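Local coordinates for protein alpha-ketoglutarate-dependent non-heme iron oxygenase EasH (Aspergillus japonicus, PDB 5M0T) that probably oxidises an ergot-alkaloid precursor on the way to cycloclavine, using non-heme iron(II) and 2-oxoglutarate, at residues R170-S175 with P184-D189; D31-I36 with G206-G211. All blocks are in the same frame, centred on the assembly; numbering follows the deposited sequence.

Interaction 1: R170-S175 with P184-D189; sequences RVLPGS and PPPKAD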
loop_
_atom_site.group_PDB
_atom_site.type_symbol
_atom_site.label_atom_id
_atom_site.label_comp_id
_atom_site.label_asym_id
_atom_site.label_seq_id
_atom_site.Cartn_x
_atom_site.Cartn_y
_atom_site.Cartn_z
ATOM N N ARG A 170 -11.113 -19.129 16.865
ATOM C CA ARG A 170 -11.229 -18.714 18.258
ATOM C C ARG A 170 -10.957 -17.232 18.375
ATOM O O ARG A 170 -10.102 -16.731 17.690
ATOM C CB ARG A 170 -10.289 -19.542 19.129
ATOM C CG ARG A 170 -10.596 -21.027 19.015
ATOM C CD ARG A 170 -10.020 -21.860 20.153
ATOM N NE ARG A 170 -10.949 -22.948 20.481
ATOM C CZ ARG A 170 -11.508 -23.188 21.669
ATOM N NH1 ARG A 170 -11.246 -22.449 22.734
ATOM N NH2 ARG A 170 -12.339 -24.222 21.796
ATOM N N VAL A 171 -11.712 -16.526 19.209
ATOM C CA VAL A 171 -11.650 -15.062 19.274
ATOM C C VAL A 171 -11.765 -14.610 20.713
ATOM O O VAL A 171 -12.390 -15.275 21.511
ATOM C CB VAL A 171 -12.760 -14.380 18.423
ATOM C CG1 VAL A 171 -12.684 -14.816 16.953
ATOM C CG2 VAL A 171 -14.149 -14.666 18.979
ATOM N N LEU A 172 -11.130 -13.494 21.044
ATOM C CA LEU A 172 -11.256 -12.872 22.350
ATOM C C LEU A 172 -11.969 -11.528 22.173
ATOM O O LEU A 172 -11.332 -10.535 21.827
ATOM C CB LEU A 172 -9.884 -12.674 23.003
ATOM C CG LEU A 172 -9.229 -13.933 23.583
ATOM C CD1 LEU A 172 -7.811 -13.648 24.051
ATOM C CD2 LEU A 172 -10.034 -14.505 24.740
ATOM N N PRO A 173 -13.299 -11.503 22.394
ATOM C CA PRO A 173 -14.046 -10.250 22.373
ATOM C C PRO A 173 -13.482 -9.254 23.376
ATOM O O PRO A 173 -13.181 -9.640 24.505
ATOM C CB PRO A 173 -15.458 -10.678 22.781
ATOM C CG PRO A 173 -15.555 -12.093 22.401
ATOM C CD PRO A 173 -14.184 -12.664 22.592
ATOM N N GLY A 174 -13.295 -8.006 22.957
ATOM C CA GLY A 174 -12.747 -6.966 23.838
ATOM C C GLY A 174 -11.248 -6.755 23.709
ATOM O O GLY A 174 -10.742 -5.744 24.200
ATOM N N SER A 175 -10.533 -7.684 23.048
ATOM C CA SER A 175 -9.059 -7.592 22.925
ATOM C C SER A 175 -8.579 -6.424 22.062
ATOM O O SER A 175 -7.461 -5.925 22.243
ATOM C CB SER A 175 -8.437 -8.918 22.470
ATOM O OG SER A 175 -8.972 -9.400 21.260
ATOM N N PRO A 184 2.369 -10.822 25.557
ATOM C CA PRO A 184 2.163 -12.152 24.954
ATOM C C PRO A 184 0.708 -12.640 25.119
ATOM O O PRO A 184 0.186 -12.617 26.234
ATOM C CB PRO A 184 3.128 -13.055 25.731
ATOM C CG PRO A 184 4.099 -12.121 26.358
ATOM C CD PRO A 184 3.303 -10.899 26.692
ATOM N N PRO A 185 0.064 -13.071 24.020
ATOM C CA PRO A 185 -1.360 -13.381 24.126
ATOM C C PRO A 185 -1.632 -14.642 24.941
ATOM O O PRO A 185 -0.733 -15.462 25.125
ATOM C CB PRO A 185 -1.794 -13.575 22.672
ATOM C CG PRO A 185 -0.554 -13.965 21.962
ATOM C CD PRO A 185 0.560 -13.241 22.642
ATOM N N PRO A 186 -2.867 -14.795 25.435
ATOM C CA PRO A 186 -3.194 -16.010 26.177
ATOM C C PRO A 186 -3.232 -17.278 25.294
ATOM O O PRO A 186 -3.075 -17.197 24.064
ATOM C CB PRO A 186 -4.593 -15.706 26.769
ATOM C CG PRO A 186 -4.948 -14.308 26.351
ATOM C CD PRO A 186 -4.040 -13.926 25.234
ATOM N N LYS A 187 -3.424 -18.431 25.935
ATOM C CA LYS A 187 -3.544 -19.706 25.236
ATOM C C LYS A 187 -4.821 -19.713 24.382
ATOM O O LYS A 187 -5.866 -19.192 24.796
ATOM C CB LYS A 187 -3.573 -20.876 26.235
ATOM C CG LYS A 187 -2.282 -21.091 27.037
ATOM N N ALA A 188 -4.737 -20.306 23.195
ATOM C CA ALA A 188 -5.863 -20.340 22.267
ATOM C C ALA A 188 -7.099 -21.007 22.870
ATOM O O ALA A 188 -8.226 -20.611 22.559
ATOM C CB ALA A 188 -5.466 -21.031 20.972
ATOM N N ASP A 189 -6.894 -21.991 23.752
ATOM C CA ASP A 189 -8.020 -22.688 24.380
ATOM C C ASP A 189 -8.793 -21.877 25.439
ATOM O O ASP A 189 -9.833 -22.332 25.907
ATOM C CB ASP A 189 -7.625 -24.095 24.884
ATOM C CG ASP A 189 -6.541 -24.090 25.969
ATOM O OD1 ASP A 189 -6.495 -23.185 26.840
ATOM O OD2 ASP A 189 -5.741 -25.049 25.961
#
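Leu172, which meets Pro186 through its side chain, has a carbonyl O gripped by two donors of Ser175. The hydroxyl OG of Ser175 reaches Leu172 O at 2.7 Å, in the carbonyl plane and with a C=O...donor angle of 149°, while the amide Ser175 N closes a type II beta turn on the same oxygen at 3.2 Å. Gly174 holds the positive-phi corner of that turn. The turn thus fixes the chain just after Leu172, whose side chain reaches across toward the proline-rich loop. There Leu172 CD1 and Pro186 CG meet tip to tip at 3.7 Å, an apolar touch of one methyl on one ring carbon. The second touching place belongs to Arg170. Its CG stands beside the backbone N and anti to the carbonyl carbon (chi1 -58°), which starts the chain toward Ala188. Arg170 CD passes 3.3 Å from Ala188 O. The chain bends at chi3 (144°), and the guanidinium then has Ala188 O at its edge, near its plane, whereas Asp189 O approaches obliquely, 3.5 Å from Arg170 NH1. The carboxylate of Asp189 plays no direct part: Arg170 NH1 and Asp189 OD1 lie 6.3 Å apart, so any attraction between the charges would act at long range. Altogether this is a modest surface contact of 177 Å². Leu172 also packs on Leu131 and Trp178, and Arg170 on Pro193. Strand 170-171 runs in the middle of a three-stranded antiparallel sheet, between strands 192-193 and 210-211, and the segment from Pro184 to Asp189 lies on the side of Arg170 and Leu172, begins a 3-10 turn at Ala188, and leads on toward strand 192-193.

Interaction 2: D31-I36 with G206-G211; sequences DGVVVI and GKTLHG. With FE2 (Fe (II) ion), chain C; AKG (2-oxoglutaric acid), chain D.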
loop_
_atom_site.group_PDB
_atom_site.type_symbol
_atom_site.label_atom_id
_atom_site.label_comp_id
_atom_site.label_asym_id
_atom_site.label_seq_id
_atom_site.Cartn_x
_atom_site.Cartn_y
_atom_site.Cartn_z
ATOM N N ASP A 31 -17.123 -4.861 20.833
ATOM C CA ASP A 31 -16.552 -6.197 21.098
ATOM C C ASP A 31 -15.336 -6.567 20.235
ATOM O O ASP A 31 -14.585 -7.464 20.598
ATOM C CB ASP A 31 -17.625 -7.272 20.904
ATOM C CG ASP A 31 -18.736 -7.223 21.964
ATOM O OD1 ASP A 31 -18.798 -6.289 22.786
ATOM O OD2 ASP A 31 -19.575 -8.143 21.972
ATOM N N GLY A 32 -15.159 -5.890 19.101
ATOM C CA GLY A 32 -14.086 -6.199 18.156
ATOM C C GLY A 32 -14.334 -7.397 17.264
ATOM O O GLY A 32 -13.515 -7.706 16.391
ATOM N N VAL A 33 -15.473 -8.057 17.461
ATOM C CA VAL A 33 -15.784 -9.291 16.786
ATOM C C VAL A 33 -17.274 -9.555 16.955
ATOM O O VAL A 33 -17.828 -9.323 18.038
ATOM C CB VAL A 33 -14.917 -10.475 17.318
ATOM C CG1 VAL A 33 -15.114 -10.705 18.818
ATOM C CG2 VAL A 33 -15.205 -11.755 16.544
ATOM N N VAL A 34 -17.924 -9.994 15.883
ATOM C CA VAL A 34 -19.344 -10.390 15.923
ATOM C C VAL A 34 -19.587 -11.493 14.892
ATOM O O VAL A 34 -18.963 -11.491 13.838
ATOM C CB VAL A 34 -20.280 -9.172 15.657
ATOM C CG1 VAL A 34 -19.961 -8.502 14.334
ATOM C CG2 VAL A 34 -21.749 -9.555 15.707
ATOM N N VAL A 35 -20.477 -12.429 15.202
ATOM C CA VAL A 35 -20.925 -13.427 14.221
ATOM C C VAL A 35 -22.113 -12.873 13.407
ATOM O O VAL A 35 -23.129 -12.456 13.971
ATOM C CB VAL A 35 -21.298 -14.759 14.896
ATOM C CG1 VAL A 35 -21.867 -15.743 13.873
ATOM C CG2 VAL A 35 -20.087 -15.352 15.624
ATOM N N ILE A 36 -21.946 -12.831 12.088
ATOM C CA ILE A 36 -23.023 -12.492 11.163
ATOM C C ILE A 36 -23.692 -13.788 10.707
ATOM O O ILE A 36 -23.103 -14.556 9.946
ATOM C CB ILE A 36 -22.530 -11.698 9.928
ATOM C CG1 ILE A 36 -21.699 -10.481 10.341
ATOM C CG2 ILE A 36 -23.704 -11.221 9.098
ATOM C CD1 ILE A 36 -21.125 -9.679 9.188
ATOM N N GLY A 206 -8.654 -5.986 12.539
ATOM C CA GLY A 206 -7.257 -6.369 12.648
ATOM C C GLY A 206 -6.663 -6.171 14.033
ATOM O O GLY A 206 -5.493 -6.466 14.222
ATOM N N LYS A 207 -7.449 -5.654 14.984
ATOM C CA LYS A 207 -7.005 -5.405 16.337
ATOM C C LYS A 207 -7.470 -6.451 17.324
ATOM O O LYS A 207 -7.095 -6.395 18.467
ATOM C CB LYS A 207 -7.486 -4.026 16.775
ATOM C CG LYS A 207 -6.882 -2.932 15.929
ATOM C CD LYS A 207 -7.424 -1.572 16.304
ATOM C CE LYS A 207 -6.513 -0.802 17.189
ATOM N NZ LYS A 207 -6.933 0.621 17.230
ATOM N N THR A 208 -8.261 -7.416 16.872
ATOM C CA THR A 208 -8.851 -8.412 17.741
ATOM C C THR A 208 -8.055 -9.714 17.673
ATOM O O THR A 208 -7.787 -10.227 16.582
ATOM C CB THR A 208 -10.309 -8.654 17.331
ATOM O OG1 THR A 208 -11.042 -7.409 17.415
ATOM C CG2 THR A 208 -10.972 -9.700 18.205
ATOM N N LEU A 209 -7.696 -10.239 18.849
ATOM C CA LEU A 209 -6.958 -11.495 18.970
ATOM C C LEU A 209 -7.823 -12.658 18.524
ATOM O O LEU A 209 -8.959 -12.786 18.953
ATOM C CB LEU A 209 -6.486 -11.755 20.406
ATOM C CG LEU A 209 -5.285 -10.937 20.876
ATOM C CD1 LEU A 209 -5.143 -11.027 22.390
ATOM C CD2 LEU A 209 -3.987 -11.373 20.183
ATOM N N HIS A 210 -7.276 -13.477 17.642
ATOM C CA HIS A 210 -7.983 -14.605 17.082
ATOM C C HIS A 210 -6.981 -15.654 16.586
ATOM O O HIS A 210 -5.796 -15.370 16.456
ATOM C CB HIS A 210 -8.825 -14.137 15.893
ATOM C CG HIS A 210 -7.995 -13.773 14.713
ATOM N ND1 HIS A 210 -7.413 -12.535 14.564
ATOM C CD2 HIS A 210 -7.569 -14.519 13.671
ATOM C CE1 HIS A 210 -6.686 -12.527 13.461
ATOM N NE2 HIS A 210 -6.746 -13.728 12.909
ATOM N N GLY A 211 -7.471 -16.847 16.284
ATOM C CA GLY A 211 -6.669 -17.864 15.598
ATOM C C GLY A 211 -7.488 -19.105 15.283
ATOM O O GLY A 211 -8.470 -19.397 15.966
HETATM FE FE FE2 C . -5.476 -14.368 11.659
HETATM C C1 AKG D . -5.035 -16.101 9.793
HETATM O O1 AKG D . -4.608 -14.954 9.913
HETATM O O2 AKG D . -4.475 -17.024 9.048
HETATM C C2 AKG D . -6.301 -16.603 10.503
HETATM O O5 AKG D . -6.661 -16.015 11.505
HETATM C C3 AKG D . -7.088 -17.766 9.957
HETATM C C4 AKG D . -8.215 -18.195 10.881
HETATM C C5 AKG D . -9.008 -19.374 10.389
HETATM O O3 AKG D . -8.788 -19.750 9.150
HETATM O O4 AKG D . -9.810 -19.930 11.104
#
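Thr208 OG1 donates a hydrogen bond of 2.7 Å to the carbonyl O of Gly32, the polar link between the two segments. The hydroxyl comes in steeply, at a C=O...donor angle of 108°, and stands above the carbonyl plane instead of on a lone pair. Beside it the methyl CG2 of Thr208 packs 4.1 Å from Val33 CB. One torsion serves both touches: with chi1 at -59°, OG1 sits beside the backbone N and turns to Gly32 O, while CG2, beside the carbonyl carbon, is left against Val33. Gly32 takes a positive phi as the chain leaves helix 21-31 and, having no side chain, lets the hydroxyl come close. A weak hydrogen bond also joins Thr208 OG1 to Thr205 OG1. Through its backbone, Thr208 also serves the metal centre. Its carbonyl O accepts a hydrogen bond from His210 ND1 at 3.1 Å, almost straight (177°) and in the imidazole plane. This bond fixes the rotation of the ring and probably makes it a slightly stronger donor to the metal. The other ring nitrogen, His210 NE2, binds the iron(II) ion at 1.9 Å. His132 and Glu134 are its other protein ligands, and 2-oxoglutarate chelates the metal through O1 of its carboxylate and the keto oxygen O5, each 2.0 Å from the iron. Farther out, Val33 packs on Val202 and Phe204 of the neighbouring strand 201-205. A facial triad of two histidines and one carboxylate, held within a cupin-type double-stranded beta-helix, is the hallmark of 2-oxoglutarate-dependent oxygenases, including the phytanoyl-CoA dioxygenase family.

Interactions 1 and 2 lie 10 Å apart, centre to centre, and join through strands 170-171 and 210-211, neighbours in one antiparallel sheet. Arg170 N lies 2.8 Å from Gly211 O, a probable hydrogen bond, and Arg170 O packs 3.4 Å from His210 CB, so the strand of interaction 1 runs alongside the histidine that binds iron. At the turn, Gly174 N approaches Asp31 O at 2.7 Å, another probable hydrogen bond, and Ser175 OG is hydrogen-bonded to Leu209 N. Interaction 2 contains the metal ligand itself, whereas in interaction 1 the nearest atoms of the Arg170 side chain and 2-oxoglutarate are about 8 Å apart, and the iron is about 10 Å from that side chain's nearest atom.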